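Local coordinates for Mll8374 protein (PDB 3B5E), which probably hydrolyses carboxylic esters as a serine carboxylesterase of the alpha/beta-hydrolase fold, at residues W74-D79 with Q85-A90. Residues are numbered along the deposited sequence; the frame is centred on the assembly and turned at random.
Sequences WFERID and QKSILA. With EDO (1,2-ethanediol), chain N.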
ATOM      1  N   TRP A  74       7.359   2.938   7.622  1.00 19.24           N
ATOM      2  CA  TRP A  74       7.524   1.572   7.123  1.00 19.46           C
ATOM      3  C   TRP A  74       8.980   1.145   6.937  1.00 20.71           C
ATOM      4  O   TRP A  74       9.292  -0.028   6.971  1.00 21.20           O
ATOM      5  CB  TRP A  74       6.729   1.432   5.813  1.00 18.22           C
ATOM      6  CG  TRP A  74       5.239   1.540   6.112  1.00 16.13           C
ATOM      7  CD1 TRP A  74       4.445   2.630   5.962  1.00 18.51           C
ATOM      8  CD2 TRP A  74       4.407   0.510   6.665  1.00 12.88           C
ATOM      9  NE1 TRP A  74       3.182   2.363   6.407  1.00 16.77           N
ATOM     10  CE2 TRP A  74       3.125   1.066   6.843  1.00 16.48           C
ATOM     11  CE3 TRP A  74       4.631  -0.815   7.059  1.00 19.58           C
ATOM     12  CZ2 TRP A  74       2.078   0.338   7.344  1.00 20.58           C
ATOM     13  CZ3 TRP A  74       3.591  -1.526   7.556  1.00 17.94           C
ATOM     14  CH2 TRP A  74       2.330  -0.948   7.706  1.00 18.58           C
ATOM     15  N   PHE A  75       9.854   2.110   6.700  1.00 18.47           N
ATOM     16  CA  PHE A  75      11.292   1.850   6.579  1.00 19.00           C
ATOM     17  C   PHE A  75      12.053   3.152   6.771  1.00 19.72           C
ATOM     18  O   PHE A  75      11.500   4.224   6.597  1.00 21.26           O
ATOM     19  CB  PHE A  75      11.658   1.152   5.246  1.00 19.51           C
ATOM     20  CG  PHE A  75      11.019   1.754   4.028  1.00 21.03           C
ATOM     21  CD1 PHE A  75      11.529   2.926   3.444  1.00 20.78           C
ATOM     22  CD2 PHE A  75       9.925   1.139   3.418  1.00 16.17           C
ATOM     23  CE1 PHE A  75      10.966   3.458   2.303  1.00 19.65           C
ATOM     24  CE2 PHE A  75       9.327   1.695   2.303  1.00 21.55           C
ATOM     25  CZ  PHE A  75       9.859   2.866   1.728  1.00 24.07           C
ATOM     26  N   GLU A  76      13.324   3.049   7.112  1.00 20.36           N
ATOM     27  CA  GLU A  76      14.101   4.217   7.493  1.00 20.57           C
ATOM     28  C   GLU A  76      14.371   5.119   6.303  1.00 21.19           C
ATOM     29  O   GLU A  76      14.587   4.663   5.171  1.00 18.56           O
ATOM     30  CB  GLU A  76      15.423   3.788   8.137  1.00 21.55           C
ATOM     31  CG  GLU A  76      15.252   2.926   9.372  1.00 21.99           C
ATOM     32  CD  GLU A  76      14.875   3.698  10.653  1.00 32.95           C
ATOM     33  OE1 GLU A  76      14.615   4.928  10.591  1.00 30.96           O
ATOM     34  OE2 GLU A  76      14.831   3.043  11.735  1.00 35.53           O
ATOM     35  N   ARG A  77      14.343   6.418   6.571  1.00 21.05           N
ATOM     36  CA  ARG A  77      14.706   7.416   5.598  1.00 22.60           C
ATOM     37  C   ARG A  77      16.082   8.027   5.908  1.00 22.39           C
ATOM     38  O   ARG A  77      16.412   8.296   7.061  1.00 23.43           O
ATOM     39  CB  ARG A  77      13.649   8.502   5.572  1.00 22.78           C
ATOM     40  CG  ARG A  77      13.893   9.498   4.480  1.00 24.98           C
ATOM     41  CD  ARG A  77      12.756  10.398   4.317  1.00 34.55           C
ATOM     42  NE  ARG A  77      12.565  11.202   5.499  1.00 33.17           N
ATOM     43  CZ  ARG A  77      11.830  12.302   5.540  1.00 50.85           C
ATOM     44  NH1 ARG A  77      11.211  12.758   4.457  1.00 54.39           N
ATOM     45  NH2 ARG A  77      11.719  12.961   6.682  1.00 56.97           N
ATOM     46  N   ILE A  78      16.890   8.231   4.864  1.00 22.03           N
ATOM     47  CA  ILE A  78      18.170   8.907   5.000  1.00 21.88           C
ATOM     48  C   ILE A  78      17.958  10.442   4.921  1.00 20.45           C
ATOM     49  O   ILE A  78      18.438  11.189   5.767  1.00 18.99           O
ATOM     50  CB  ILE A  78      19.178   8.452   3.909  1.00 21.79           C
ATOM     51  CG1 ILE A  78      19.457   6.947   4.003  1.00 23.37           C
ATOM     52  CG2 ILE A  78      20.480   9.187   4.057  1.00 21.46           C
ATOM     53  CD1 ILE A  78      20.153   6.384   2.740  1.00 23.77           C
ATOM     54  N   ASP A  79      17.256  10.882   3.889  1.00 21.35           N
ATOM     55  CA  ASP A  79      16.932  12.285   3.640  1.00 22.93           C
ATOM     56  C   ASP A  79      15.686  12.189   2.770  1.00 26.36           C
ATOM     57  O   ASP A  79      15.447  11.136   2.184  1.00 22.38           O
ATOM     58  CB  ASP A  79      18.057  13.006   2.860  1.00 23.35           C
ATOM     59  CG  ASP A  79      19.223  13.415   3.734  1.00 26.94           C
ATOM     60  OD1 ASP A  79      19.007  14.216   4.679  1.00 24.67           O
ATOM     61  OD2 ASP A  79      20.362  12.939   3.492  1.00 27.28           O
ATOM     62  N   GLN A  85      18.356   1.221   2.211  1.00 17.12           N
ATOM     63  CA  GLN A  85      18.009   0.096   1.382  1.00 18.77           C
ATOM     64  C   GLN A  85      17.905  -1.177   2.215  1.00 18.35           C
ATOM     65  O   GLN A  85      16.975  -1.947   2.023  1.00 19.67           O
ATOM     66  CB  GLN A  85      19.000  -0.029   0.235  1.00 17.33           C
ATOM     67  CG  GLN A  85      19.044   1.171  -0.658  1.00 18.63           C
ATOM     68  CD  GLN A  85      17.777   1.364  -1.439  1.00 21.95           C
ATOM     69  OE1 GLN A  85      17.407   0.506  -2.226  1.00 20.10           O
ATOM     70  NE2 GLN A  85      17.124   2.484  -1.251  1.00 19.18           N
ATOM     71  N   LYS A  86      18.809  -1.340   3.183  1.00 19.77           N
ATOM     72  CA  LYS A  86      18.764  -2.464   4.125  1.00 21.85           C
ATOM     73  C   LYS A  86      17.439  -2.494   4.931  1.00 20.50           C
ATOM     74  O   LYS A  86      16.878  -3.560   5.202  1.00 19.74           O
ATOM     75  CB  LYS A  86      20.005  -2.407   5.038  1.00 21.94           C
ATOM     76  CG  LYS A  86      20.170  -3.558   5.976  1.00 29.65           C
ATOM     77  N   SER A  87      16.935  -1.312   5.274  1.00 19.14           N
ATOM     78  CA  SER A  87      15.654  -1.159   5.929  1.00 18.99           C
ATOM     79  C   SER A  87      14.460  -1.547   5.055  1.00 20.24           C
ATOM     80  O   SER A  87      13.562  -2.260   5.507  1.00 18.42           O
ATOM     81  CB  SER A  87      15.510   0.254   6.454  1.00 19.28           C
ATOM     82  OG  SER A  87      14.336   0.366   7.233  1.00 15.99           O
ATOM     83  N   ILE A  88      14.466  -1.118   3.798  1.00 19.93           N
ATOM     84  CA  ILE A  88      13.404  -1.505   2.866  1.00 19.28           C
ATOM     85  C   ILE A  88      13.381  -3.026   2.747  1.00 19.71           C
ATOM     86  O   ILE A  88      12.342  -3.649   2.817  1.00 16.72           O
ATOM     87  CB  ILE A  88      13.576  -0.878   1.449  1.00 18.33           C
ATOM     88  CG1 ILE A  88      13.509   0.663   1.507  1.00 18.53           C
ATOM     89  CG2 ILE A  88      12.485  -1.409   0.453  1.00 19.72           C
ATOM     90  CD1 ILE A  88      13.865   1.408   0.208  1.00 19.54           C
ATOM     91  N   LEU A  89      14.546  -3.614   2.579  1.00 19.21           N
ATOM     92  CA  LEU A  89      14.624  -5.063   2.401  1.00 21.94           C
ATOM     93  C   LEU A  89      14.090  -5.824   3.640  1.00 20.27           C
ATOM     94  O   LEU A  89      13.308  -6.773   3.489  1.00 19.68           O
ATOM     95  CB  LEU A  89      16.041  -5.480   2.048  1.00 23.15           C
ATOM     96  CG  LEU A  89      16.439  -5.527   0.557  1.00 26.16           C
ATOM     97  CD1 LEU A  89      15.968  -4.321  -0.251  1.00 30.09           C
ATOM     98  CD2 LEU A  89      17.935  -5.661   0.450  1.00 29.45           C
ATOM     99  N   ALA A  90      14.480  -5.380   4.839  1.00 18.93           N
ATOM    100  CA  ALA A  90      14.137  -6.066   6.073  1.00 18.98           C
ATOM    101  C   ALA A  90      12.648  -5.957   6.349  1.00 19.65           C
ATOM    102  O   ALA A  90      12.005  -6.945   6.705  1.00 19.75           O
ATOM    103  CB  ALA A  90      14.955  -5.525   7.256  1.00 19.27           C
TER
HETATM  104  C1  EDO N 234      22.074   1.201   3.319  1.00 45.48           C
HETATM  105  O1  EDO N 234      21.263   0.042   3.410  1.00 37.52           O
HETATM  106  C2  EDO N 234      21.930   1.769   1.919  1.00 43.66           C
HETATM  107  O2  EDO N 234      20.884   2.725   1.957  1.00 34.48           O
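The backbone N of Glu-76 gives its hydrogen to Ser-87 OG at 2.9 Å, nearly straight at 171°, so that a hydroxyl on the first turn of helix 85-106 holds the passing chain. Ser-87 swings OG anti to its own backbone nitrogen (chi1 -173°), which turns the oxygen to the chain and also sets it 3.4 Å from Phe-75 CB. The aliphatic start of Glu-76 lies alongside the same hydroxymethyl group, its CG 3.5 Å from Ser-87 OG, before the carboxylate leads off. The next residue, Ile-88, lays its CG1 branch over a face of the Phe-75 ring in a CH-pi contact; Ile-88 CG1 sits 3.7 Å from the centroid of the Phe-75 ring, 18° off the ring normal and displaced to the CG-CD1 side, and Ile-88 CD1 reaches on toward Phe-75 CE1. Replacing Phe-75 by an alanine removes the ring, and is likely to leave Ile-88 CG1 without its aromatic platform and open a gap toward Phe-83 and Leu-124. At the start of the helix, the backbone N-H groups of Gln-85 and Lys-86 donate hydrogen bonds to O2 and O1 of a 1,2-ethanediol molecule, which probably came from the crystallisation liquor. Within the fold, Phe-75 also meets Phe-83 edge-to-face and touches Asn-120 and Leu-124 of helix 120-131, close to the probable nucleophile elbow, while Ile-88 packs on Ser-127 of that helix and Ser-87 touches Ile-66 of strand 66-68.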